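Local atomic coordinates of putative lipoprotein (Clostridium difficile, PDB entry 4EXR), a protein that is of unknown function, a putative lipoprotein built from two PepSY (YPEB) domains that forms a dimer in the crystal. Residues A[74-79]-A[88-93]; A[23-28]-A[129-134]; A[48-53]-A[108-113]. All coordinates share one frame; numbering follows the deposited sequence. Where two conformers were deposited one is given.

Contact 1. Residues A[74-79]-A[88-93]. With PO4 (phosphate ion), chain C; PO4 (phosphate ion), chain B.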
loop_
_atom_site.group_PDB
_atom_site.type_symbol
_atom_site.label_atom_id
_atom_site.label_comp_id
_atom_site.label_asym_id
_atom_site.label_seq_id
_atom_site.Cartn_x
_atom_site.Cartn_y
_atom_site.Cartn_z
ATOM N N GLU A 74 -9.247 3.879 -4.586
ATOM C CA GLU A 74 -9.492 2.598 -3.941
ATOM C C GLU A 74 -8.856 2.621 -2.564
ATOM O O GLU A 74 -7.827 3.274 -2.348
ATOM C CB GLU A 74 -8.943 1.427 -4.756
ATOM C CG GLU A 74 -7.527 1.592 -5.243
ATOM C CD GLU A 74 -7.118 0.452 -6.155
ATOM O OE1 GLU A 74 -7.610 -0.677 -5.937
ATOM O OE2 GLU A 74 -6.323 0.684 -7.092
ATOM N N TYR A 75 -9.480 1.906 -1.639
ATOM C CA TYR A 75 -9.054 1.909 -0.245
ATOM C C TYR A 75 -8.931 0.465 0.190
ATOM O O TYR A 75 -9.757 -0.372 -0.177
ATOM C CB TYR A 75 -10.102 2.577 0.634
ATOM C CG TYR A 75 -10.411 3.994 0.260
ATOM C CD1 TYR A 75 -9.550 5.027 0.612
ATOM C CD2 TYR A 75 -11.571 4.313 -0.446
ATOM C CE1 TYR A 75 -9.832 6.342 0.262
ATOM C CE2 TYR A 75 -11.860 5.617 -0.782
ATOM C CZ TYR A 75 -10.988 6.627 -0.427
ATOM O OH TYR A 75 -11.277 7.928 -0.770
ATOM N N LYS A 76 -7.895 0.167 0.966
ATOM C CA LYS A 76 -7.713 -1.182 1.467
ATOM C C LYS A 76 -7.283 -1.131 2.916
ATOM O O LYS A 76 -6.346 -0.416 3.283
ATOM C CB LYS A 76 -6.697 -1.964 0.638
ATOM C CG LYS A 76 -6.469 -3.378 1.173
ATOM C CD LYS A 76 -5.608 -4.218 0.251
ATOM C CE LYS A 76 -4.183 -3.717 0.212
ATOM N NZ LYS A 76 -3.310 -4.652 -0.552
HETATM N N MSE A 77 -8.008 -1.864 3.750
HETATM C CA MSE A 77 -7.650 -1.920 5.158
HETATM C C MSE A 77 -7.438 -3.363 5.564
HETATM O O MSE A 77 -8.171 -4.255 5.134
HETATM C CB MSE A 77 -8.730 -1.301 6.046
HETATM C CG MSE A 77 -8.884 0.201 5.889
HETATM SE SE MSE A 77 -10.026 0.938 7.271
HETATM C CE MSE A 77 -8.860 0.707 8.806
ATOM N N LYS A 78 -6.431 -3.579 6.389
ATOM C CA LYS A 78 -6.239 -4.883 7.027
ATOM C C LYS A 78 -6.418 -4.714 8.523
ATOM O O LYS A 78 -5.851 -3.804 9.120
ATOM C CB LYS A 78 -4.869 -5.473 6.706
ATOM C CG LYS A 78 -4.721 -5.919 5.253
ATOM C CD LYS A 78 -3.356 -6.551 5.028
ATOM C CE LYS A 78 -3.244 -7.113 3.621
ATOM N NZ LYS A 78 -1.816 -7.285 3.227
ATOM N N ILE A 79 -7.228 -5.590 9.105
ATOM C CA ILE A 79 -7.606 -5.505 10.505
ATOM C C ILE A 79 -7.390 -6.861 11.163
ATOM O O ILE A 79 -7.875 -7.882 10.664
ATOM C CB ILE A 79 -9.103 -5.115 10.632
ATOM C CG1 ILE A 79 -9.348 -3.728 10.026
ATOM C CG2 ILE A 79 -9.536 -5.132 12.088
ATOM C CD1 ILE A 79 -10.760 -3.541 9.506
ATOM N N GLU A 88 -2.913 -2.365 8.088
ATOM C CA GLU A 88 -2.649 -1.602 6.875
ATOM C C GLU A 88 -3.834 -0.701 6.585
ATOM O O GLU A 88 -4.977 -1.086 6.809
ATOM C CB GLU A 88 -2.367 -2.516 5.679
ATOM C CG GLU A 88 -2.053 -1.727 4.400
ATOM C CD GLU A 88 -1.770 -2.589 3.180
ATOM O OE1 GLU A 88 -1.958 -3.819 3.237
ATOM O OE2 GLU A 88 -1.363 -2.019 2.145
ATOM N N ASP A 89 -3.555 0.506 6.099
ATOM C CA ASP A 89 -4.600 1.417 5.651
ATOM C C ASP A 89 -4.030 2.122 4.420
ATOM O O ASP A 89 -3.140 2.966 4.540
ATOM C CB ASP A 89 -4.933 2.414 6.765
ATOM C CG ASP A 89 -6.070 3.360 6.404
ATOM O OD1 ASP A 89 -6.457 3.447 5.214
ATOM O OD2 ASP A 89 -6.565 4.048 7.321
ATOM N N LYS A 90 -4.530 1.751 3.247
ATOM C CA LYS A 90 -3.930 2.198 1.999
ATOM C C LYS A 90 -4.971 2.854 1.098
ATOM O O LYS A 90 -6.043 2.291 0.867
ATOM C CB LYS A 90 -3.300 1.001 1.288
ATOM C CG LYS A 90 -2.605 1.321 -0.021
ATOM C CD LYS A 90 -2.240 0.027 -0.713
ATOM C CE LYS A 90 -1.327 0.241 -1.890
ATOM N NZ LYS A 90 -1.207 -1.017 -2.683
ATOM N N THR A 91 -4.649 4.052 0.617
ATOM C CA THR A 91 -5.455 4.752 -0.376
ATOM C C THR A 91 -4.614 4.853 -1.647
ATOM O O THR A 91 -3.433 5.179 -1.568
ATOM C CB THR A 91 -5.756 6.194 0.088
ATOM O OG1 THR A 91 -6.423 6.166 1.356
ATOM C CG2 THR A 91 -6.628 6.933 -0.943
ATOM N N GLU A 92 -5.213 4.587 -2.806
ATOM C CA GLU A 92 -4.540 4.799 -4.089
ATOM C C GLU A 92 -5.524 5.409 -5.070
ATOM O O GLU A 92 -6.685 5.003 -5.117
ATOM C CB GLU A 92 -4.077 3.474 -4.702
ATOM C CG GLU A 92 -2.754 2.918 -4.237
ATOM C CD GLU A 92 -2.367 1.674 -5.029
ATOM O OE1 GLU A 92 -2.873 0.578 -4.702
ATOM O OE2 GLU A 92 -1.581 1.795 -5.994
ATOM N N LYS A 93 -5.052 6.349 -5.877
ATOM C CA LYS A 93 -5.873 6.905 -6.953
ATOM C C LYS A 93 -6.321 5.787 -7.907
ATOM O O LYS A 93 -5.529 4.912 -8.253
ATOM C CB LYS A 93 -5.055 7.951 -7.717
ATOM C CG LYS A 93 -5.851 8.760 -8.706
ATOM C CD LYS A 93 -6.282 10.070 -8.094
ATOM C CE LYS A 93 -6.021 11.228 -9.047
ATOM N NZ LYS A 93 -6.705 11.028 -10.356
HETATM P P PO4 C . 0.321 -3.992 -0.532
HETATM O O1 PO4 C . 0.428 -5.477 -0.788
HETATM O O2 PO4 C . 1.367 -3.582 0.478
HETATM O O3 PO4 C . 0.520 -3.235 -1.819
HETATM O O4 PO4 C . -1.037 -3.695 0.026
HETATM P P PO4 B . 2.761 -0.529 -2.902
HETATM O O1 PO4 B . 3.824 -0.761 -3.949
HETATM O O2 PO4 B . 1.405 -0.485 -3.566
HETATM O O3 PO4 B . 2.799 -1.635 -1.879
HETATM O O4 PO4 B . 3.018 0.787 -2.234
HETATM O O HOH W 1 -5.162 2.328 -8.500
#
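The Tyr75 ring meets Thr91 with its edge: OG1 of Thr91 lies near the ring plane, 3.4 Å from Tyr75 CD1, and Thr91 CG2 comes up to Tyr75 CE1. The ring stacks with Tyr45, Phe41 of helix 34-44 also touches the side chain of Tyr75, and the Tyr75 OH is hydrogen-bonded to Asp70 and Asn73. On the other side of the sheet the carboxylates of Glu74 and Glu92 lie side by side with planes 3° apart. Their oxygens OE2 of Glu74 and OE1 of Glu92 stay 4.2 Å apart; a water ties the former to Lys93 O, while Lys90 NZ reaches the latter from above the carboxylate plane. Between these groups runs an antiparallel beta hairpin, strands 73-80 and 86-93, with Glu74-Glu92, Lys76-Lys90 and Lys78-Glu88 as hydrogen-bonded pairs and Tyr75-Thr91 and Met77-Asp89 as non-hydrogen-bonded ones. Glu88 is stretched out with CG opposite its own N (chi1 -179°), and Lys78 NZ makes a weak salt bridge to Glu88 OE1 at 3.5 Å. Lys76 NZ stays 4.1 Å from Glu88 OE1, too far for a salt bridge; bent at chi3 (68°), Lys76 instead hydrogen-bonds O4 of the chain C phosphate, NZ to O4 2.5 Å. Lys90 NZ grips both phosphates, which probably come from the crystallisation liquor, at 2.9 Å from O3 of the chain C ion and 2.8 Å from O2 of the chain B ion. Strand 86-93 pairs antiparallel with a strand of the second subunit, and Lys76 and Lys90 of that subunit also hydrogen-bond phosphate.

Contact 2. Residues A[23-28]-A[129-134]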
loop_
_atom_site.group_PDB
_atom_site.type_symbol
_atom_site.label_atom_id
_atom_site.label_comp_id
_atom_site.label_asym_id
_atom_site.label_seq_id
_atom_site.Cartn_x
_atom_site.Cartn_y
_atom_site.Cartn_z
ATOM N N GLU A 23 -4.687 -23.881 11.399
ATOM C CA GLU A 23 -5.060 -23.192 10.172
ATOM C C GLU A 23 -6.533 -23.378 9.795
ATOM O O GLU A 23 -7.001 -22.804 8.815
ATOM C CB GLU A 23 -4.163 -23.670 9.032
ATOM C CG GLU A 23 -2.826 -24.220 9.519
ATOM C CD GLU A 23 -1.909 -24.641 8.388
ATOM O OE1 GLU A 23 -2.243 -24.379 7.212
ATOM O OE2 GLU A 23 -0.849 -25.232 8.678
ATOM N N ASN A 24 -7.263 -24.174 10.568
ATOM C CA ASN A 24 -8.680 -24.387 10.294
ATOM C C ASN A 24 -9.506 -23.210 10.801
ATOM O O ASN A 24 -9.624 -23.008 12.008
ATOM C CB ASN A 24 -9.162 -25.692 10.940
ATOM C CG ASN A 24 -10.456 -26.212 10.330
ATOM O OD1 ASN A 24 -11.180 -25.487 9.646
ATOM N ND2 ASN A 24 -10.745 -27.479 10.572
ATOM N N LEU A 25 -10.070 -22.428 9.882
ATOM C CA LEU A 25 -10.898 -21.291 10.269
ATOM C C LEU A 25 -12.136 -21.743 11.029
ATOM O O LEU A 25 -12.690 -20.990 11.829
ATOM C CB LEU A 25 -11.323 -20.466 9.048
ATOM C CG LEU A 25 -10.283 -19.642 8.298
ATOM C CD1 LEU A 25 -10.983 -18.669 7.346
ATOM C CD2 LEU A 25 -9.379 -18.902 9.268
HETATM N N MSE A 26 -12.569 -22.972 10.771
HETATM C CA MSE A 26 -13.746 -23.525 11.431
HETATM C C MSE A 26 -13.507 -23.832 12.909
HETATM O O MSE A 26 -14.456 -23.931 13.690
HETATM C CB MSE A 26 -14.222 -24.782 10.702
HETATM C CG MSE A 26 -15.100 -24.479 9.507
HETATM SE SE MSE A 26 -16.853 -23.845 10.096
HETATM C CE MSE A 26 -17.710 -25.588 10.341
ATOM N N GLU A 27 -12.242 -23.982 13.292
ATOM C CA GLU A 27 -11.914 -24.294 14.677
ATOM C C GLU A 27 -11.365 -23.070 15.405
ATOM O O GLU A 27 -10.748 -23.192 16.464
ATOM C CB GLU A 27 -10.932 -25.471 14.746
ATOM C CG GLU A 27 -11.528 -26.777 14.224
ATOM C CD GLU A 27 -10.509 -27.899 14.102
ATOM O OE1 GLU A 27 -9.294 -27.613 14.144
ATOM O OE2 GLU A 27 -10.929 -29.069 13.962
ATOM N N GLN A 28 -11.581 -21.891 14.826
ATOM C CA GLN A 28 -11.135 -20.649 15.451
ATOM C C GLN A 28 -12.323 -19.860 15.979
ATOM O O GLN A 28 -13.434 -19.969 15.457
ATOM C CB GLN A 28 -10.357 -19.781 14.448
ATOM C CG GLN A 28 -9.029 -20.369 14.005
ATOM C CD GLN A 28 -7.992 -20.391 15.109
ATOM O OE1 GLN A 28 -7.940 -19.493 15.956
ATOM N NE2 GLN A 28 -7.154 -21.421 15.106
ATOM N N GLY A 129 -13.048 -31.203 4.259
ATOM C CA GLY A 129 -11.670 -30.764 4.290
ATOM C C GLY A 129 -11.499 -29.702 5.344
ATOM O O GLY A 129 -12.278 -29.634 6.293
ATOM N N ILE A 130 -10.480 -28.868 5.163
ATOM C CA ILE A 130 -10.155 -27.795 6.089
ATOM C C ILE A 130 -10.333 -26.431 5.413
ATOM O O ILE A 130 -9.779 -26.194 4.337
ATOM C CB ILE A 130 -8.690 -27.906 6.549
ATOM C CG1 ILE A 130 -8.426 -29.271 7.199
ATOM C CG2 ILE A 130 -8.336 -26.772 7.491
ATOM C CD1 ILE A 130 -9.316 -29.574 8.383
ATOM N N VAL A 131 -11.095 -25.542 6.051
ATOM C CA VAL A 131 -11.318 -24.193 5.532
ATOM C C VAL A 131 -10.122 -23.302 5.847
ATOM O O VAL A 131 -9.786 -23.099 7.009
ATOM C CB VAL A 131 -12.593 -23.553 6.121
ATOM C CG1 VAL A 131 -12.764 -22.122 5.605
ATOM C CG2 VAL A 131 -13.835 -24.388 5.789
ATOM N N LYS A 132 -9.488 -22.771 4.805
ATOM C CA LYS A 132 -8.283 -21.964 4.956
ATOM C C LYS A 132 -8.556 -20.468 4.848
ATOM O O LYS A 132 -7.854 -19.665 5.452
ATOM C CB LYS A 132 -7.262 -22.329 3.875
ATOM C CG LYS A 132 -6.792 -23.773 3.914
ATOM C CD LYS A 132 -5.910 -24.037 5.120
ATOM C CE LYS A 132 -5.410 -25.475 5.121
ATOM N NZ LYS A 132 -4.423 -25.707 6.207
ATOM N N GLU A 133 -9.556 -20.109 4.047
ATOM C CA GLU A 133 -9.875 -18.710 3.793
ATOM C C GLU A 133 -11.330 -18.587 3.382
ATOM O O GLU A 133 -11.930 -19.542 2.889
ATOM C CB GLU A 133 -8.977 -18.142 2.679
ATOM C CG GLU A 133 -9.151 -16.636 2.435
ATOM C CD GLU A 133 -8.755 -16.199 1.037
ATOM O OE1 GLU A 133 -7.739 -16.708 0.524
ATOM O OE2 GLU A 133 -9.466 -15.350 0.449
ATOM N N TRP A 134 -11.905 -17.407 3.609
ATOM C CA TRP A 134 -13.189 -17.097 3.005
ATOM C C TRP A 134 -13.152 -15.665 2.505
ATOM O O TRP A 134 -12.392 -14.837 3.008
ATOM C CB TRP A 134 -14.390 -17.363 3.924
ATOM C CG TRP A 134 -14.515 -16.515 5.162
ATOM C CD1 TRP A 134 -14.252 -16.905 6.458
ATOM C CD2 TRP A 134 -14.969 -15.153 5.240
ATOM N NE1 TRP A 134 -14.511 -15.867 7.318
ATOM C CE2 TRP A 134 -14.947 -14.786 6.602
ATOM C CE3 TRP A 134 -15.390 -14.211 4.289
ATOM C CZ2 TRP A 134 -15.318 -13.520 7.032
ATOM C CZ3 TRP A 134 -15.766 -12.957 4.726
ATOM C CH2 TRP A 134 -15.723 -12.621 6.083
#
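Asn24 and Ile130 cross at about a right angle, with one face of the Asn24 amide laid over the CG2 and CD1 methyls of Ile130: Asn24 ND2 comes 3.4 Å from Ile130 CD1, and Asn24 CG 3.6 Å from Ile130 CG2. With CG swung opposite the backbone N (chi1 -161°), the Asn24 amide turns OD1 back to accept from Met26 N, which sits above the carbonyl plane. That bond makes an Asx turn leading into the short 3-10 segment at Leu25 and Met26, and Leu25 N, within the turn, donates to Val131 O at 3.0 Å, almost straight at 175°. Leu25 starts off toward strand 130-139, and its branch runs past Lys132 O, CD1 ending 3.8 Å from Trp134 CD1 and resting on Glu133 CA; it also packs on Phe62 of central strand 61-69. The isopropyl group of Val131 is shared, CG1 facing Leu25 CB and CG2 lying 3.9 Å from Met26 CG, whose bent chain carries the selenium away towards helix 116-126. At the outer end Lys132 slants across Glu23, its NZ making a 2.7 Å salt bridge to Glu23 OE1 from above the carboxylate plane; as Glu23 is poorly ordered, this pairing is less certain.

Contact 3. Residues A[48-53]-A[108-113]. With NA (sodium ion), chain D.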
loop_
_atom_site.group_PDB
_atom_site.type_symbol
_atom_site.label_atom_id
_atom_site.label_comp_id
_atom_site.label_asym_id
_atom_site.label_seq_id
_atom_site.Cartn_x
_atom_site.Cartn_y
_atom_site.Cartn_z
ATOM N N ALA A 48 -17.229 5.462 0.657
ATOM C CA ALA A 48 -16.742 4.336 -0.135
ATOM C C ALA A 48 -17.725 3.160 -0.125
ATOM O O ALA A 48 -18.431 2.940 0.862
ATOM C CB ALA A 48 -15.375 3.875 0.393
ATOM N N ASP A 49 -17.750 2.402 -1.217
ATOM C CA ASP A 49 -18.496 1.149 -1.283
ATOM C C ASP A 49 -17.536 -0.018 -1.162
ATOM O O ASP A 49 -16.514 -0.043 -1.831
ATOM C CB ASP A 49 -19.222 1.014 -2.616
ATOM C CG ASP A 49 -20.287 2.070 -2.806
ATOM O OD1 ASP A 49 -21.033 2.348 -1.841
ATOM O OD2 ASP A 49 -20.360 2.629 -3.918
ATOM N N ILE A 50 -17.875 -1.002 -0.338
ATOM C CA ILE A 50 -17.013 -2.171 -0.193
ATOM C C ILE A 50 -17.140 -3.078 -1.404
ATOM O O ILE A 50 -18.251 -3.421 -1.824
ATOM C CB ILE A 50 -17.357 -2.964 1.090
ATOM C CG1 ILE A 50 -17.006 -2.116 2.318
ATOM C CG2 ILE A 50 -16.623 -4.313 1.100
ATOM C CD1 ILE A 50 -17.366 -2.779 3.666
ATOM N N VAL A 51 -16.002 -3.463 -1.967
ATOM C CA VAL A 51 -15.997 -4.301 -3.161
ATOM C C VAL A 51 -15.395 -5.693 -2.916
ATOM O O VAL A 51 -15.598 -6.599 -3.705
ATOM C CB VAL A 51 -15.281 -3.595 -4.373
ATOM C CG1 VAL A 51 -16.007 -2.295 -4.755
ATOM C CG2 VAL A 51 -13.807 -3.321 -4.059
ATOM N N ASP A 52 -14.659 -5.858 -1.821
ATOM C CA ASP A 52 -14.090 -7.162 -1.462
ATOM C C ASP A 52 -13.909 -7.223 0.044
ATOM O O ASP A 52 -13.580 -6.213 0.679
ATOM C CB ASP A 52 -12.720 -7.414 -2.134
ATOM C CG ASP A 52 -12.809 -7.552 -3.656
ATOM O OD1 ASP A 52 -13.373 -8.564 -4.151
ATOM O OD2 ASP A 52 -12.276 -6.658 -4.359
ATOM N N LEU A 53 -14.118 -8.411 0.611
ATOM C CA LEU A 53 -13.882 -8.640 2.031
ATOM C C LEU A 53 -13.378 -10.063 2.166
ATOM O O LEU A 53 -13.889 -10.971 1.513
ATOM C CB LEU A 53 -15.184 -8.476 2.818
ATOM C CG LEU A 53 -15.128 -8.837 4.309
ATOM C CD1 LEU A 53 -14.205 -7.914 5.056
ATOM C CD2 LEU A 53 -16.515 -8.791 4.918
ATOM N N LEU A 108 -20.340 -4.923 -3.151
ATOM C CA LEU A 108 -20.994 -6.088 -2.592
ATOM C C LEU A 108 -22.368 -5.742 -2.043
ATOM O O LEU A 108 -22.584 -4.645 -1.533
ATOM C CB LEU A 108 -20.127 -6.652 -1.453
ATOM C CG LEU A 108 -18.692 -7.016 -1.820
ATOM C CD1 LEU A 108 -17.954 -7.680 -0.606
ATOM C CD2 LEU A 108 -18.695 -7.923 -3.044
ATOM N N ASP A 109 -23.301 -6.680 -2.140
ATOM C CA ASP A 109 -24.572 -6.529 -1.439
ATOM C C ASP A 109 -24.443 -7.233 -0.081
ATOM O O ASP A 109 -24.488 -8.464 0.002
ATOM C CB ASP A 109 -25.717 -7.116 -2.262
ATOM C CG ASP A 109 -27.053 -7.014 -1.556
ATOM O OD1 ASP A 109 -27.123 -6.408 -0.455
ATOM O OD2 ASP A 109 -28.047 -7.528 -2.122
ATOM N N LEU A 110 -24.273 -6.445 0.977
ATOM C CA LEU A 110 -23.947 -7.009 2.299
ATOM C C LEU A 110 -25.121 -6.990 3.259
ATOM O O LEU A 110 -24.971 -7.321 4.430
ATOM C CB LEU A 110 -22.769 -6.260 2.926
ATOM C CG LEU A 110 -21.455 -6.361 2.157
ATOM C CD1 LEU A 110 -20.395 -5.468 2.777
ATOM C CD2 LEU A 110 -20.979 -7.807 2.081
ATOM N N ASN A 111 -26.288 -6.600 2.761
ATOM C CA ASN A 111 -27.486 -6.528 3.587
ATOM C C ASN A 111 -28.190 -7.866 3.686
ATOM O O ASN A 111 -28.393 -8.543 2.679
ATOM C CB ASN A 111 -28.459 -5.472 3.041
ATOM C CG ASN A 111 -27.875 -4.075 3.070
ATOM O OD1 ASN A 111 -27.758 -3.415 2.036
ATOM N ND2 ASN A 111 -27.488 -3.619 4.261
ATOM N N ASP A 112 -28.553 -8.241 4.910
ATOM C CA ASP A 112 -29.291 -9.478 5.181
ATOM C C ASP A 112 -28.596 -10.745 4.689
ATOM O O ASP A 112 -29.240 -11.655 4.172
ATOM C CB ASP A 112 -30.712 -9.397 4.616
ATOM C CG ASP A 112 -31.531 -8.303 5.271
ATOM O OD1 ASP A 112 -31.330 -8.054 6.480
ATOM O OD2 ASP A 112 -32.372 -7.688 4.578
ATOM N N ILE A 113 -27.281 -10.820 4.846
ATOM C CA ILE A 113 -26.592 -12.013 4.393
ATOM C C ILE A 113 -26.369 -12.950 5.574
ATOM O O ILE A 113 -26.448 -12.543 6.736
ATOM C CB ILE A 113 -25.250 -11.699 3.724
ATOM C CG1 ILE A 113 -24.298 -11.009 4.703
ATOM C CG2 ILE A 113 -25.458 -10.850 2.447
ATOM C CD1 ILE A 113 -22.904 -10.816 4.126
HETATM NA NA NA D . -15.137 -7.958 -5.583
HETATM O O HOH W 2 -20.984 -2.468 -0.422
HETATM O O HOH W 3 -13.649 -6.452 -6.640
HETATM O O HOH W 4 -17.192 -7.313 -6.513
#
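Leu108 N donates to Ile50 O at 2.9 Å and 170°, the one direct backbone bond between residues 48-53 and the irregular segment 108-113, and water 2 doubles it by donating to both Ile50 O and Leu108 O. Leu108 then turns its side chain toward the strand: CD2 sits 3.4 Å from Val51 O, and CD1 slants across to Ile50 CG2 at 4.0 Å, with Leu53 CB somewhat farther off. Leu110 meets Ile50 at about a right angle, CD1 to CD1 at 4.1 Å. Val51 and Asp52 both face Glu67 in a classic beta bulge, and the two residues also hold the sodium ion. Val51 O and Asp52 OD1 each bind it at 2.4 Å, along with waters 3 and 4, and Asp137 supplies a further ligand. Asp52 OD2 accepts from water 3, so the second carboxylate oxygen holds a first-shell water in place without binding the ion itself. Leu108 and Leu110 both lean on Leu136 of strand 130-139, a neighbour of 49-58 in the sheet, while Ile50 packs against Ile38 and Phe41 of helix 34-44 and against Val66 of strand 61-69.

From the N terminus, the chain first lays residues 23-28 where strand 130-139 will later come, so contact 2 closes the longest loop, taking in the first PepSY range and the start of the second. Within that loop, contact 3 closes a smaller one when the segment before helix 116-126 returns to strand 49-58, and contact 1 is a local hairpin lying inside it. None of the three cross. All reach one antiparallel sheet: contact 1 at one edge of the chain's own sheet, where the second subunit continues it, contacts 2 and 3 through the adjacent central strands 130-139 and 49-58. Tyr75 on Ala48 joins contacts 1 and 3, and Leu53 on Trp134 contacts 3 and 2.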